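Local coordinates for uricase (Arthrobacter globiformis, PDB 2YZC), which catalyses the oxidation of uric acid by molecular oxygen to 5-hydroxyisourate, which is further processed to (S)-allantoin, at residues 186-191 with 243-248; 129-134 with 151-156; 25-30 with 76-81. All blocks are in the same frame, centred on the assembly; numbering follows the deposited sequence.

Contact 1 (186-191 with 243-248)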
ATOM      1  N   VAL A 186       3.018 -13.759 -11.465  1.00 23.30           N
ATOM      2  CA  VAL A 186       2.400 -13.959 -12.759  1.00 23.54           C
ATOM      3  C   VAL A 186       1.304 -12.940 -13.030  1.00 24.21           C
ATOM      4  O   VAL A 186       0.313 -12.864 -12.302  1.00 23.61           O
ATOM      5  CB  VAL A 186       1.798 -15.369 -12.893  1.00 24.87           C
ATOM      6  CG1 VAL A 186       1.204 -15.543 -14.289  1.00 25.65           C
ATOM      7  CG2 VAL A 186       2.869 -16.422 -12.637  1.00 25.67           C
ATOM      8  N   SER A 187       1.520 -12.138 -14.067  1.00 22.07           N
ATOM      9  CA  SER A 187       0.563 -11.136 -14.517  1.00 23.21           C
ATOM     10  C   SER A 187       0.409 -11.461 -15.990  1.00 21.98           C
ATOM     11  O   SER A 187       1.350 -11.288 -16.765  1.00 20.94           O
ATOM     12  CB  SER A 187       1.117  -9.715 -14.374  1.00 26.62           C
ATOM     13  OG  SER A 187       1.010  -9.241 -13.045  1.00 29.63           O
ATOM     14  N   ALA A 188      -0.756 -11.966 -16.369  1.00 19.48           N
ATOM     15  CA  ALA A 188      -0.985 -12.320 -17.762  1.00 19.08           C
ATOM     16  C   ALA A 188      -2.357 -11.854 -18.201  1.00 18.92           C
ATOM     17  O   ALA A 188      -3.300 -11.842 -17.416  1.00 16.79           O
ATOM     18  CB  ALA A 188      -0.869 -13.826 -17.941  1.00 18.93           C
ATOM     19  N   ARG A 189      -2.457 -11.462 -19.464  1.00 18.74           N
ATOM     20  CA  ARG A 189      -3.720 -11.018 -20.023  1.00 19.69           C
ATOM     21  C   ARG A 189      -3.827 -11.570 -21.438  1.00 19.86           C
ATOM     22  O   ARG A 189      -2.877 -11.489 -22.221  1.00 18.27           O
ATOM     23  CB  ARG A 189      -3.785  -9.490 -20.009  1.00 24.51           C
ATOM     24  CG  ARG A 189      -4.158  -8.953 -18.635  1.00 31.64           C
ATOM     25  CD  ARG A 189      -3.851  -7.483 -18.477  1.00 38.12           C
ATOM     26  NE  ARG A 189      -4.339  -6.967 -17.198  1.00 41.54           N
ATOM     27  CZ  ARG A 189      -4.047  -7.485 -16.007  1.00 43.70           C
ATOM     28  NH1 ARG A 189      -3.261  -8.551 -15.908  1.00 44.46           N
ATOM     29  NH2 ARG A 189      -4.540  -6.930 -14.907  1.00 45.23           N
ATOM     30  N   TRP A 190      -4.974 -12.165 -21.742  1.00 18.27           N
ATOM     31  CA  TRP A 190      -5.192 -12.750 -23.057  1.00 18.28           C
ATOM     32  C   TRP A 190      -6.475 -12.229 -23.702  1.00 18.63           C
ATOM     33  O   TRP A 190      -7.500 -12.025 -23.035  1.00 17.18           O
ATOM     34  CB  TRP A 190      -5.190 -14.285 -22.944  1.00 17.11           C
ATOM     35  CG  TRP A 190      -6.161 -14.852 -21.941  1.00 17.65           C
ATOM     36  CD1 TRP A 190      -7.424 -15.302 -22.190  1.00 17.25           C
ATOM     37  CD2 TRP A 190      -5.937 -15.049 -20.535  1.00 18.11           C
ATOM     38  NE1 TRP A 190      -8.000 -15.772 -21.035  1.00 19.82           N
ATOM     39  CE2 TRP A 190      -7.110 -15.629 -20.003  1.00 18.14           C
ATOM     40  CE3 TRP A 190      -4.860 -14.795 -19.676  1.00 18.29           C
ATOM     41  CZ2 TRP A 190      -7.239 -15.961 -18.648  1.00 18.31           C
ATOM     42  CZ3 TRP A 190      -4.989 -15.126 -18.323  1.00 17.82           C
ATOM     43  CH2 TRP A 190      -6.171 -15.703 -17.827  1.00 18.37           C
ATOM     44  N   ARG A 191      -6.401 -11.989 -25.006  1.00 19.07           N
ATOM     45  CA  ARG A 191      -7.530 -11.463 -25.758  1.00 18.19           C
ATOM     46  C   ARG A 191      -8.262 -12.552 -26.531  1.00 19.54           C
ATOM     47  O   ARG A 191      -7.651 -13.307 -27.285  1.00 17.95           O
ATOM     48  CB  ARG A 191      -7.050 -10.386 -26.733  1.00 19.06           C
ATOM     49  CG  ARG A 191      -8.164  -9.780 -27.589  1.00 19.04           C
ATOM     50  CD  ARG A 191      -7.647  -8.607 -28.415  1.00 21.42           C
ATOM     51  NE  ARG A 191      -6.734  -9.018 -29.480  1.00 21.01           N
ATOM     52  CZ  ARG A 191      -7.122  -9.601 -30.612  1.00 22.64           C
ATOM     53  NH1 ARG A 191      -8.408  -9.847 -30.830  1.00 23.22           N
ATOM     54  NH2 ARG A 191      -6.228  -9.933 -31.534  1.00 23.13           N
ATOM     55  N   ILE A 243      -1.599 -13.447 -25.959  1.00 18.17           N
ATOM     56  CA  ILE A 243      -1.481 -13.354 -24.517  1.00 18.31           C
ATOM     57  C   ILE A 243      -0.259 -12.501 -24.242  1.00 17.68           C
ATOM     58  O   ILE A 243       0.778 -12.648 -24.894  1.00 20.39           O
ATOM     59  CB  ILE A 243      -1.332 -14.750 -23.871  1.00 18.21           C
ATOM     60  CG1 ILE A 243      -1.179 -14.601 -22.351  1.00 19.08           C
ATOM     61  CG2 ILE A 243      -0.138 -15.483 -24.465  1.00 19.54           C
ATOM     62  CD1 ILE A 243      -1.211 -15.908 -21.601  1.00 19.52           C
ATOM     63  N   LYS A 244      -0.401 -11.579 -23.301  1.00 18.93           N
ATOM     64  CA  LYS A 244       0.690 -10.698 -22.931  1.00 18.86           C
ATOM     65  C   LYS A 244       1.034 -10.981 -21.487  1.00 21.83           C
ATOM     66  O   LYS A 244       0.143 -11.175 -20.663  1.00 15.66           O
ATOM     67  CB  LYS A 244       0.281  -9.234 -23.069  1.00 22.25           C
ATOM     68  CG  LYS A 244       0.018  -8.792 -24.493  1.00 24.52           C
ATOM     69  CD  LYS A 244      -0.209  -7.295 -24.563  1.00 25.85           C
ATOM     70  CE  LYS A 244      -0.168  -6.806 -26.002  1.00 29.27           C
ATOM     71  NZ  LYS A 244      -0.219  -5.322 -26.058  1.00 32.40           N
ATOM     72  N   MET A 245       2.324 -11.006 -21.187  1.00 19.33           N
ATOM     73  CA  MET A 245       2.757 -11.250 -19.824  1.00 21.04           C
ATOM     74  C   MET A 245       3.787 -10.226 -19.388  1.00 20.80           C
ATOM     75  O   MET A 245       4.575  -9.722 -20.194  1.00 17.10           O
ATOM     76  CB  MET A 245       3.339 -12.656 -19.698  1.00 23.21           C
ATOM     77  CG  MET A 245       2.310 -13.752 -19.861  1.00 28.82           C
ATOM     78  SD  MET A 245       3.070 -15.372 -20.032  1.00 32.98           S
ATOM     79  CE  MET A 245       3.183 -15.470 -21.794  1.00 33.08           C
ATOM     80  N   SER A 246       3.754  -9.923 -18.095  1.00 20.97           N
ATOM     81  CA  SER A 246       4.674  -8.984 -17.480  1.00 20.15           C
ATOM     82  C   SER A 246       5.163  -9.749 -16.256  1.00 20.62           C
ATOM     83  O   SER A 246       4.421  -9.928 -15.288  1.00 20.38           O
ATOM     84  CB  SER A 246       3.936  -7.713 -17.063  1.00 21.21           C
ATOM     85  OG  SER A 246       4.836  -6.767 -16.521  1.00 22.75           O
ATOM     86  N   LEU A 247       6.406 -10.214 -16.316  1.00 18.87           N
ATOM     87  CA  LEU A 247       6.969 -11.006 -15.235  1.00 20.47           C
ATOM     88  C   LEU A 247       8.201 -10.413 -14.581  1.00 19.90           C
ATOM     89  O   LEU A 247       9.235 -10.250 -15.222  1.00 21.49           O
ATOM     90  CB  LEU A 247       7.327 -12.400 -15.752  1.00 19.86           C
ATOM     91  CG  LEU A 247       6.239 -13.191 -16.480  1.00 23.06           C
ATOM     92  CD1 LEU A 247       6.797 -14.532 -16.917  1.00 19.51           C
ATOM     93  CD2 LEU A 247       5.041 -13.385 -15.561  1.00 22.22           C
ATOM     94  N   PRO A 248       8.105 -10.067 -13.292  1.00 21.10           N
ATOM     95  CA  PRO A 248       9.286  -9.509 -12.638  1.00 20.21           C
ATOM     96  C   PRO A 248      10.191 -10.665 -12.231  1.00 21.60           C
ATOM     97  O   PRO A 248       9.713 -11.775 -11.977  1.00 21.80           O
ATOM     98  CB  PRO A 248       8.701  -8.796 -11.419  1.00 21.49           C
ATOM     99  CG  PRO A 248       7.515  -9.645 -11.075  1.00 22.15           C
ATOM    100  CD  PRO A 248       6.908  -9.913 -12.444  1.00 21.60           C
TER
HETATM  101  O   HOH W   1       3.568  -9.352 -12.217  1.00 33.73           O
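R189 and K244 bond to each other twice through their backbones, forming the hydrogen-bonded pair at the centre of this antiparallel strand pairing. K244 N reaches R189 O at 2.7 Å, and R189 N returns to K244 O at 2.9 Å. The ladder continues with S246 N bonding S187 O at 3.1 Å. Beside it a water spans the strands, 2.7 Å from S187 OG and donating to S246 O. The polar ends find partners beyond the two segments: R189 pairs with E151, S246 OG bonds E280, and K244 makes a cation-pi contact with W295.

R189 and K244 share one face of the sheet; A188, W190, I243 and M245 share the other. There M245 CG lies 3.7 Å from A188 CB, and the CB atoms of W190 and I243 meet at 4.0 Å. With CG1 anti to the backbone N (chi1 179°), I243 extends its chain so that CD1 approaches A188 CB at 4.2 Å. Helix 199-216 covers this face, L210 touching both A188 and I243. The backbone bonds thus fix the register between a face that carries charges and one that is buried and largely apolar, with W190 NE1 bonded to Y192 OH.

Contact 2 (129-134 with 151-156)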
ATOM      1  N   LYS A 129      -6.755 -15.248  -1.309  1.00 18.63           N
ATOM      2  CA  LYS A 129      -6.057 -14.066  -1.806  1.00 18.24           C
ATOM      3  C   LYS A 129      -4.849 -14.362  -2.689  1.00 18.16           C
ATOM      4  O   LYS A 129      -4.116 -13.446  -3.061  1.00 17.09           O
ATOM      5  CB  LYS A 129      -5.598 -13.215  -0.620  1.00 18.63           C
ATOM      6  CG  LYS A 129      -6.710 -12.833   0.363  1.00 18.98           C
ATOM      7  CD  LYS A 129      -6.180 -11.900   1.447  1.00 22.01           C
ATOM      8  CE  LYS A 129      -7.293 -11.408   2.370  1.00 23.44           C
ATOM      9  NZ  LYS A 129      -6.752 -10.553   3.468  1.00 22.73           N
ATOM     10  N   SER A 130      -4.654 -15.626  -3.041  1.00 17.49           N
ATOM     11  CA  SER A 130      -3.487 -16.014  -3.829  1.00 18.86           C
ATOM     12  C   SER A 130      -3.449 -15.566  -5.282  1.00 19.37           C
ATOM     13  O   SER A 130      -2.417 -15.677  -5.936  1.00 19.01           O
ATOM     14  CB  SER A 130      -3.295 -17.524  -3.727  1.00 20.31           C
ATOM     15  OG  SER A 130      -3.141 -17.870  -2.360  1.00 21.05           O
ATOM     16  N   GLU A 131      -4.569 -15.057  -5.782  1.00 17.52           N
ATOM     17  CA  GLU A 131      -4.638 -14.562  -7.148  1.00 19.32           C
ATOM     18  C   GLU A 131      -5.904 -13.740  -7.316  1.00 17.62           C
ATOM     19  O   GLU A 131      -6.856 -13.894  -6.558  1.00 17.93           O
ATOM     20  CB  GLU A 131      -4.658 -15.718  -8.149  1.00 21.07           C
ATOM     21  CG  GLU A 131      -5.950 -16.513  -8.131  1.00 24.71           C
ATOM     22  CD  GLU A 131      -5.858 -17.793  -8.930  1.00 28.68           C
ATOM     23  OE1 GLU A 131      -4.983 -18.630  -8.611  1.00 27.98           O
ATOM     24  OE2 GLU A 131      -6.662 -17.961  -9.874  1.00 27.94           O
ATOM     25  N   VAL A 132      -5.895 -12.865  -8.314  1.00 18.19           N
ATOM     26  CA  VAL A 132      -7.037 -12.029  -8.630  1.00 17.36           C
ATOM     27  C   VAL A 132      -7.280 -12.196 -10.123  1.00 19.28           C
ATOM     28  O   VAL A 132      -6.339 -12.146 -10.924  1.00 17.63           O
ATOM     29  CB  VAL A 132      -6.768 -10.544  -8.327  1.00 16.67           C
ATOM     30  CG1 VAL A 132      -7.935  -9.696  -8.814  1.00 18.23           C
ATOM     31  CG2 VAL A 132      -6.578 -10.343  -6.817  1.00 18.26           C
ATOM     32  N   ARG A 133      -8.539 -12.414 -10.483  1.00 18.01           N
ATOM     33  CA  ARG A 133      -8.926 -12.590 -11.876  1.00 17.63           C
ATOM     34  C   ARG A 133      -9.431 -11.257 -12.422  1.00 18.68           C
ATOM     35  O   ARG A 133     -10.118 -10.510 -11.720  1.00 17.23           O
ATOM     36  CB  ARG A 133     -10.013 -13.662 -11.967  1.00 19.29           C
ATOM     37  CG  ARG A 133     -10.687 -13.803 -13.327  1.00 19.98           C
ATOM     38  CD  ARG A 133     -11.644 -14.987 -13.305  1.00 19.97           C
ATOM     39  NE  ARG A 133     -12.470 -15.058 -14.505  1.00 21.25           N
ATOM     40  CZ  ARG A 133     -13.386 -15.997 -14.726  1.00 21.81           C
ATOM     41  NH1 ARG A 133     -13.590 -16.953 -13.827  1.00 18.64           N
ATOM     42  NH2 ARG A 133     -14.113 -15.967 -15.836  1.00 20.20           N
ATOM     43  N   THR A 134      -9.085 -10.960 -13.673  1.00 16.16           N
ATOM     44  CA  THR A 134      -9.503  -9.710 -14.282  1.00 17.97           C
ATOM     45  C   THR A 134     -10.202  -9.927 -15.618  1.00 18.41           C
ATOM     46  O   THR A 134     -10.018 -10.950 -16.276  1.00 16.78           O
ATOM     47  CB  THR A 134      -8.297  -8.775 -14.527  1.00 21.17           C
ATOM     48  OG1 THR A 134      -7.435  -9.351 -15.520  1.00 20.23           O
ATOM     49  CG2 THR A 134      -7.507  -8.571 -13.243  1.00 23.90           C
ATOM     50  N   GLU A 151      -3.601 -11.943 -11.983  1.00 20.71           N
ATOM     51  CA  GLU A 151      -2.547 -11.141 -11.392  1.00 21.94           C
ATOM     52  C   GLU A 151      -2.387 -11.514  -9.929  1.00 21.55           C
ATOM     53  O   GLU A 151      -3.235 -12.205  -9.363  1.00 19.52           O
ATOM     54  CB  GLU A 151      -2.865  -9.646 -11.534  1.00 23.34           C
ATOM     55  CG  GLU A 151      -4.136  -9.187 -10.840  1.00 28.77           C
ATOM     56  CD  GLU A 151      -4.552  -7.785 -11.267  1.00 33.62           C
ATOM     57  OE1 GLU A 151      -5.391  -7.165 -10.575  1.00 34.14           O
ATOM     58  OE2 GLU A 151      -4.046  -7.307 -12.302  1.00 35.73           O
ATOM     59  N   GLY A 152      -1.273 -11.091  -9.341  1.00 22.11           N
ATOM     60  CA  GLY A 152      -1.021 -11.366  -7.938  1.00 22.72           C
ATOM     61  C   GLY A 152      -0.709 -12.809  -7.599  1.00 22.52           C
ATOM     62  O   GLY A 152      -0.737 -13.190  -6.430  1.00 23.71           O
ATOM     63  N   LEU A 153      -0.415 -13.617  -8.612  1.00 23.12           N
ATOM     64  CA  LEU A 153      -0.092 -15.023  -8.396  1.00 22.84           C
ATOM     65  C   LEU A 153       1.425 -15.205  -8.363  1.00 24.00           C
ATOM     66  O   LEU A 153       2.076 -15.302  -9.405  1.00 24.24           O
ATOM     67  CB  LEU A 153      -0.700 -15.879  -9.506  1.00 24.39           C
ATOM     68  CG  LEU A 153      -0.390 -17.376  -9.471  1.00 25.48           C
ATOM     69  CD1 LEU A 153      -0.754 -17.971  -8.122  1.00 26.11           C
ATOM     70  CD2 LEU A 153      -1.160 -18.062 -10.588  1.00 28.02           C
ATOM     71  N   THR A 154       1.979 -15.253  -7.156  1.00 21.84           N
ATOM     72  CA  THR A 154       3.419 -15.399  -6.971  1.00 20.14           C
ATOM     73  C   THR A 154       3.876 -16.846  -7.040  1.00 19.40           C
ATOM     74  O   THR A 154       3.316 -17.717  -6.366  1.00 18.25           O
ATOM     75  CB  THR A 154       3.836 -14.796  -5.621  1.00 21.70           C
ATOM     76  OG1 THR A 154       3.403 -13.433  -5.572  1.00 22.33           O
ATOM     77  CG2 THR A 154       5.352 -14.853  -5.445  1.00 21.48           C
ATOM     78  N   VAL A 155       4.899 -17.102  -7.856  1.00 17.07           N
ATOM     79  CA  VAL A 155       5.422 -18.448  -8.013  1.00 17.39           C
ATOM     80  C   VAL A 155       6.932 -18.477  -7.846  1.00 18.51           C
ATOM     81  O   VAL A 155       7.607 -17.457  -7.998  1.00 16.89           O
ATOM     82  CB  VAL A 155       5.051 -19.052  -9.389  1.00 17.54           C
ATOM     83  CG1 VAL A 155       3.541 -19.279  -9.464  1.00 19.44           C
ATOM     84  CG2 VAL A 155       5.507 -18.131 -10.508  1.00 17.03           C
ATOM     85  N   LEU A 156       7.454 -19.657  -7.536  1.00 16.71           N
ATOM     86  CA  LEU A 156       8.881 -19.811  -7.321  1.00 17.50           C
ATOM     87  C   LEU A 156       9.379 -21.230  -7.567  1.00 19.12           C
ATOM     88  O   LEU A 156       8.722 -22.210  -7.195  1.00 17.97           O
ATOM     89  CB  LEU A 156       9.217 -19.393  -5.883  1.00 19.80           C
ATOM     90  CG  LEU A 156      10.661 -19.485  -5.369  1.00 21.02           C
ATOM     91  CD1 LEU A 156      10.817 -18.551  -4.172  1.00 20.10           C
ATOM     92  CD2 LEU A 156      11.014 -20.930  -4.993  1.00 20.58           C
TER
HETATM   93  O   HOH W   2      -3.115 -12.243  -5.358  1.00 27.05           O
HETATM   94  O   HOH W   3       0.144 -16.181  -4.986  1.00 22.74           O
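E151 and V132 form an antiparallel hydrogen-bonded pair within the beta hairpin of strands 131-140 and 143-157, where the first strand emerges from a corner in the chain at S130. The hairpin belongs to the sheet of the tunnelling fold (T-fold), which a uricase chain carries twice. V132 N donates to E151 O at 2.9 Å, and E151 N returns to V132 O. The N-to-C directions of the short segments stand at 144°. Because E131 lies opposite L153, the register slips by one at G152, in the manner of a beta bulge; the positive phi of 71° there, a value glycine adopts readily, accommodates the extra residue. L153 CA then makes a CA-H...O contact to S130 O at 3.4 Å. Waters bridge the backbones beside the bulge: one donates to both K129 O and G152 O, and another lies 2.8 Å from S130 O and accepts from T154 N.

On one face, the E151 side chain crosses over V132 and reaches T134. Its CG, set between the backbone N and the carbonyl carbon (chi1 62°), packs 3.9 Å from V132 CB, and the extended chain beyond carries CD to 3.6 Å from the methyl CG2 of T134. OE2 is held by a salt bridge to R189. On the other face, E131 CB meets L153 CB at 4.2 Å, while L153 CD1 comes within 3.6 Å of S130 O.

Helix 199-216 lies against this second face, supplying R207 and Y203 to the E131 carboxylate and L211 to L153. The hairpin is flanked in the sheet by strands 103-117 and 182-192; the latter goes on pairing with L153 and V155, while a strand of the second subunit also forms an antiparallel ladder with V155 and L156.

Contact 3 (25-30 with 76-81)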
ATOM      1  N   VAL A  25     -16.329   0.147  -8.295  1.00 13.93           N
ATOM      2  CA  VAL A  25     -17.620  -0.043  -7.638  1.00 14.30           C
ATOM      3  C   VAL A  25     -17.522  -1.448  -7.041  1.00 15.98           C
ATOM      4  O   VAL A  25     -17.495  -2.439  -7.772  1.00 15.82           O
ATOM      5  CB  VAL A  25     -18.777   0.014  -8.659  1.00 16.01           C
ATOM      6  CG1 VAL A  25     -20.105  -0.338  -7.979  1.00 15.70           C
ATOM      7  CG2 VAL A  25     -18.853   1.409  -9.268  1.00 15.27           C
ATOM      8  N   ARG A  26     -17.436  -1.531  -5.717  1.00 16.93           N
ATOM      9  CA  ARG A  26     -17.312  -2.824  -5.050  1.00 17.90           C
ATOM     10  C   ARG A  26     -18.666  -3.487  -4.875  1.00 17.65           C
ATOM     11  O   ARG A  26     -19.560  -2.963  -4.203  1.00 19.28           O
ATOM     12  CB  ARG A  26     -16.608  -2.650  -3.703  1.00 18.14           C
ATOM     13  CG  ARG A  26     -15.127  -2.313  -3.850  1.00 19.31           C
ATOM     14  CD  ARG A  26     -14.299  -3.547  -4.213  1.00 21.11           C
ATOM     15  NE  ARG A  26     -14.208  -4.487  -3.095  1.00 23.18           N
ATOM     16  CZ  ARG A  26     -14.883  -5.630  -3.002  1.00 23.91           C
ATOM     17  NH1 ARG A  26     -14.726  -6.405  -1.935  1.00 26.34           N
ATOM     18  NH2 ARG A  26     -15.705  -6.007  -3.969  1.00 24.40           N
ATOM     19  N   LEU A  27     -18.803  -4.654  -5.492  1.00 17.71           N
ATOM     20  CA  LEU A  27     -20.048  -5.400  -5.460  1.00 18.65           C
ATOM     21  C   LEU A  27     -19.904  -6.819  -4.943  1.00 16.94           C
ATOM     22  O   LEU A  27     -18.977  -7.533  -5.306  1.00 17.70           O
ATOM     23  CB  LEU A  27     -20.643  -5.467  -6.874  1.00 16.93           C
ATOM     24  CG  LEU A  27     -21.644  -6.602  -7.149  1.00 17.98           C
ATOM     25  CD1 LEU A  27     -23.002  -6.273  -6.517  1.00 16.78           C
ATOM     26  CD2 LEU A  27     -21.797  -6.788  -8.652  1.00 21.14           C
ATOM     27  N   VAL A  28     -20.836  -7.217  -4.088  1.00 17.90           N
ATOM     28  CA  VAL A  28     -20.866  -8.579  -3.596  1.00 17.20           C
ATOM     29  C   VAL A  28     -22.276  -9.063  -3.888  1.00 18.88           C
ATOM     30  O   VAL A  28     -23.251  -8.470  -3.424  1.00 17.96           O
ATOM     31  CB  VAL A  28     -20.568  -8.671  -2.085  1.00 19.12           C
ATOM     32  CG1 VAL A  28     -20.898 -10.070  -1.572  1.00 20.26           C
ATOM     33  CG2 VAL A  28     -19.096  -8.390  -1.837  1.00 17.27           C
ATOM     34  N   LYS A  29     -22.377 -10.111  -4.701  1.00 18.55           N
ATOM     35  CA  LYS A  29     -23.668 -10.688  -5.055  1.00 19.61           C
ATOM     36  C   LYS A  29     -23.805 -12.045  -4.379  1.00 20.27           C
ATOM     37  O   LYS A  29     -23.007 -12.957  -4.616  1.00 18.64           O
ATOM     38  CB  LYS A  29     -23.787 -10.872  -6.571  1.00 19.57           C
ATOM     39  CG  LYS A  29     -25.071 -11.583  -7.016  1.00 21.83           C
ATOM     40  CD  LYS A  29     -26.308 -10.797  -6.613  1.00 22.82           C
ATOM     41  CE  LYS A  29     -27.595 -11.458  -7.096  1.00 24.67           C
ATOM     42  NZ  LYS A  29     -27.871 -12.751  -6.412  1.00 25.42           N
ATOM     43  N   VAL A  30     -24.808 -12.169  -3.519  1.00 18.52           N
ATOM     44  CA  VAL A  30     -25.039 -13.428  -2.832  1.00 20.11           C
ATOM     45  C   VAL A  30     -26.181 -14.165  -3.517  1.00 21.31           C
ATOM     46  O   VAL A  30     -27.233 -13.584  -3.784  1.00 19.78           O
ATOM     47  CB  VAL A  30     -25.428 -13.215  -1.347  1.00 21.36           C
ATOM     48  CG1 VAL A  30     -25.690 -14.564  -0.687  1.00 19.66           C
ATOM     49  CG2 VAL A  30     -24.322 -12.474  -0.612  1.00 22.25           C
ATOM     50  N   ALA A  76     -28.104  -2.441  -9.995  1.00 17.53           N
ATOM     51  CA  ALA A  76     -29.410  -2.854 -10.503  1.00 19.62           C
ATOM     52  C   ALA A  76     -29.262  -4.112 -11.355  1.00 19.12           C
ATOM     53  O   ALA A  76     -30.062  -5.041 -11.243  1.00 19.45           O
ATOM     54  CB  ALA A  76     -30.044  -1.732 -11.331  1.00 17.50           C
ATOM     55  N   PHE A  77     -28.235  -4.150 -12.197  1.00 16.77           N
ATOM     56  CA  PHE A  77     -28.031  -5.313 -13.044  1.00 18.82           C
ATOM     57  C   PHE A  77     -27.602  -6.529 -12.239  1.00 19.06           C
ATOM     58  O   PHE A  77     -27.954  -7.654 -12.592  1.00 18.86           O
ATOM     59  CB  PHE A  77     -26.994  -5.027 -14.143  1.00 18.77           C
ATOM     60  CG  PHE A  77     -27.543  -4.260 -15.324  1.00 22.90           C
ATOM     61  CD1 PHE A  77     -26.812  -4.172 -16.507  1.00 24.67           C
ATOM     62  CD2 PHE A  77     -28.783  -3.627 -15.258  1.00 23.52           C
ATOM     63  CE1 PHE A  77     -27.305  -3.468 -17.607  1.00 24.59           C
ATOM     64  CE2 PHE A  77     -29.287  -2.919 -16.354  1.00 25.45           C
ATOM     65  CZ  PHE A  77     -28.546  -2.840 -17.529  1.00 25.11           C
ATOM     66  N   ALA A  78     -26.862  -6.307 -11.152  1.00 17.17           N
ATOM     67  CA  ALA A  78     -26.387  -7.412 -10.321  1.00 18.22           C
ATOM     68  C   ALA A  78     -27.552  -8.174  -9.699  1.00 18.65           C
ATOM     69  O   ALA A  78     -27.456  -9.372  -9.456  1.00 17.11           O
ATOM     70  CB  ALA A  78     -25.458  -6.893  -9.225  1.00 20.18           C
ATOM     71  N   ARG A  79     -28.651  -7.471  -9.448  1.00 19.16           N
ATOM     72  CA  ARG A  79     -29.843  -8.081  -8.862  1.00 20.72           C
ATOM     73  C   ARG A  79     -30.364  -9.274  -9.662  1.00 21.99           C
ATOM     74  O   ARG A  79     -30.883 -10.229  -9.085  1.00 22.73           O
ATOM     75  CB  ARG A  79     -30.959  -7.036  -8.733  1.00 20.58           C
ATOM     76  CG  ARG A  79     -32.307  -7.608  -8.307  1.00 20.83           C
ATOM     77  CD  ARG A  79     -32.269  -8.191  -6.894  1.00 20.13           C
ATOM     78  NE  ARG A  79     -33.593  -8.659  -6.479  1.00 24.07           N
ATOM     79  CZ  ARG A  79     -34.074  -9.873  -6.731  1.00 25.56           C
ATOM     80  NH1 ARG A  79     -33.341 -10.759  -7.397  1.00 23.41           N
ATOM     81  NH2 ARG A  79     -35.294 -10.202  -6.327  1.00 23.11           N
ATOM     82  N   ASP A  80     -30.240  -9.218 -10.987  1.00 23.40           N
ATOM     83  CA  ASP A  80     -30.712 -10.311 -11.841  1.00 25.78           C
ATOM     84  C   ASP A  80     -29.745 -11.487 -11.865  1.00 26.50           C
ATOM     85  O   ASP A  80     -30.066 -12.554 -12.388  1.00 26.86           O
ATOM     86  CB  ASP A  80     -30.921  -9.819 -13.275  1.00 29.02           C
ATOM     87  CG  ASP A  80     -31.918  -8.690 -13.359  1.00 32.49           C
ATOM     88  OD1 ASP A  80     -33.026  -8.840 -12.805  1.00 34.51           O
ATOM     89  OD2 ASP A  80     -31.594  -7.653 -13.977  1.00 36.87           O
ATOM     90  N   GLY A  81     -28.559 -11.288 -11.305  1.00 25.52           N
ATOM     91  CA  GLY A  81     -27.574 -12.350 -11.297  1.00 24.72           C
ATOM     92  C   GLY A  81     -26.820 -12.415 -12.614  1.00 23.43           C
ATOM     93  O   GLY A  81     -27.275 -11.902 -13.632  1.00 25.08           O
TER
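The C-terminal end of helix 67-78 rests on strand 13-31 here, a helix-on-sheet contact at a subunit interface, carried by L27 and K29 against A78 and the turn that follows it. L27 straddles the A78 methyl: both CD1 and CD2 lie 3.7 Å from A78 CB. Two residues along the strand, on the same side, K29 lays its aliphatic chain over the helix end. Its CG stands anti to the backbone N (chi1 175°), which sends the chain toward the helix. The bend at chi2 helps carry CD and CE to A78 O, CE coming to 3.2 Å from it, and the bend at chi4 (68°) turns NZ back to its own strand. There K29 NZ donates to V30 O at 2.8 Å, from above the carbonyl plane.

A78 O is also the acceptor for G81 N, at 2.9 Å, closing a type I turn from A78 to G81. G81 has positive phi, and a CB here would collide with the carbonyl oxygen of D80. CE of K29 passes 4.3 Å from G81 CA.

K29 NZ also forms a salt bridge with E267 of the second subunit, where R79 pairs with D263. A methionine in place of K29 would probably cost E267 of that subunit its salt bridge to this side chain, leaving the long, weak pair with R79, and would deprive V30 O of this donor. One lysine therefore serves two surfaces: methylenes pack against the helix end, while the ammonium group ties the strand's own backbone to a neighbouring subunit's acid.

Overall arrangement
Contacts 1 and 2 are adjoining parts of one sheet, their centres 11 Å apart, because strands 143-157 and 182-192 are neighbours. Besides the salt bridge between R189 and E151, they are joined by a probable hydrogen bond from V186 N to L153 O, at 2.7 Å, and V186 CG2 packs on V155 CG2. Contact 3 lies farther along the same sheet, its centre about 28 Å from that of contact 1 and 24 Å from that of contact 2. Contacts 2 and 3 both touch the second subunit, whereas contact 1 touches no other chain. The side chain of L247 in contact 1 is about 8 Å from a bound allantoate, and that of L27 in contact 3 about 11 Å from that of K22, a charge-relay residue.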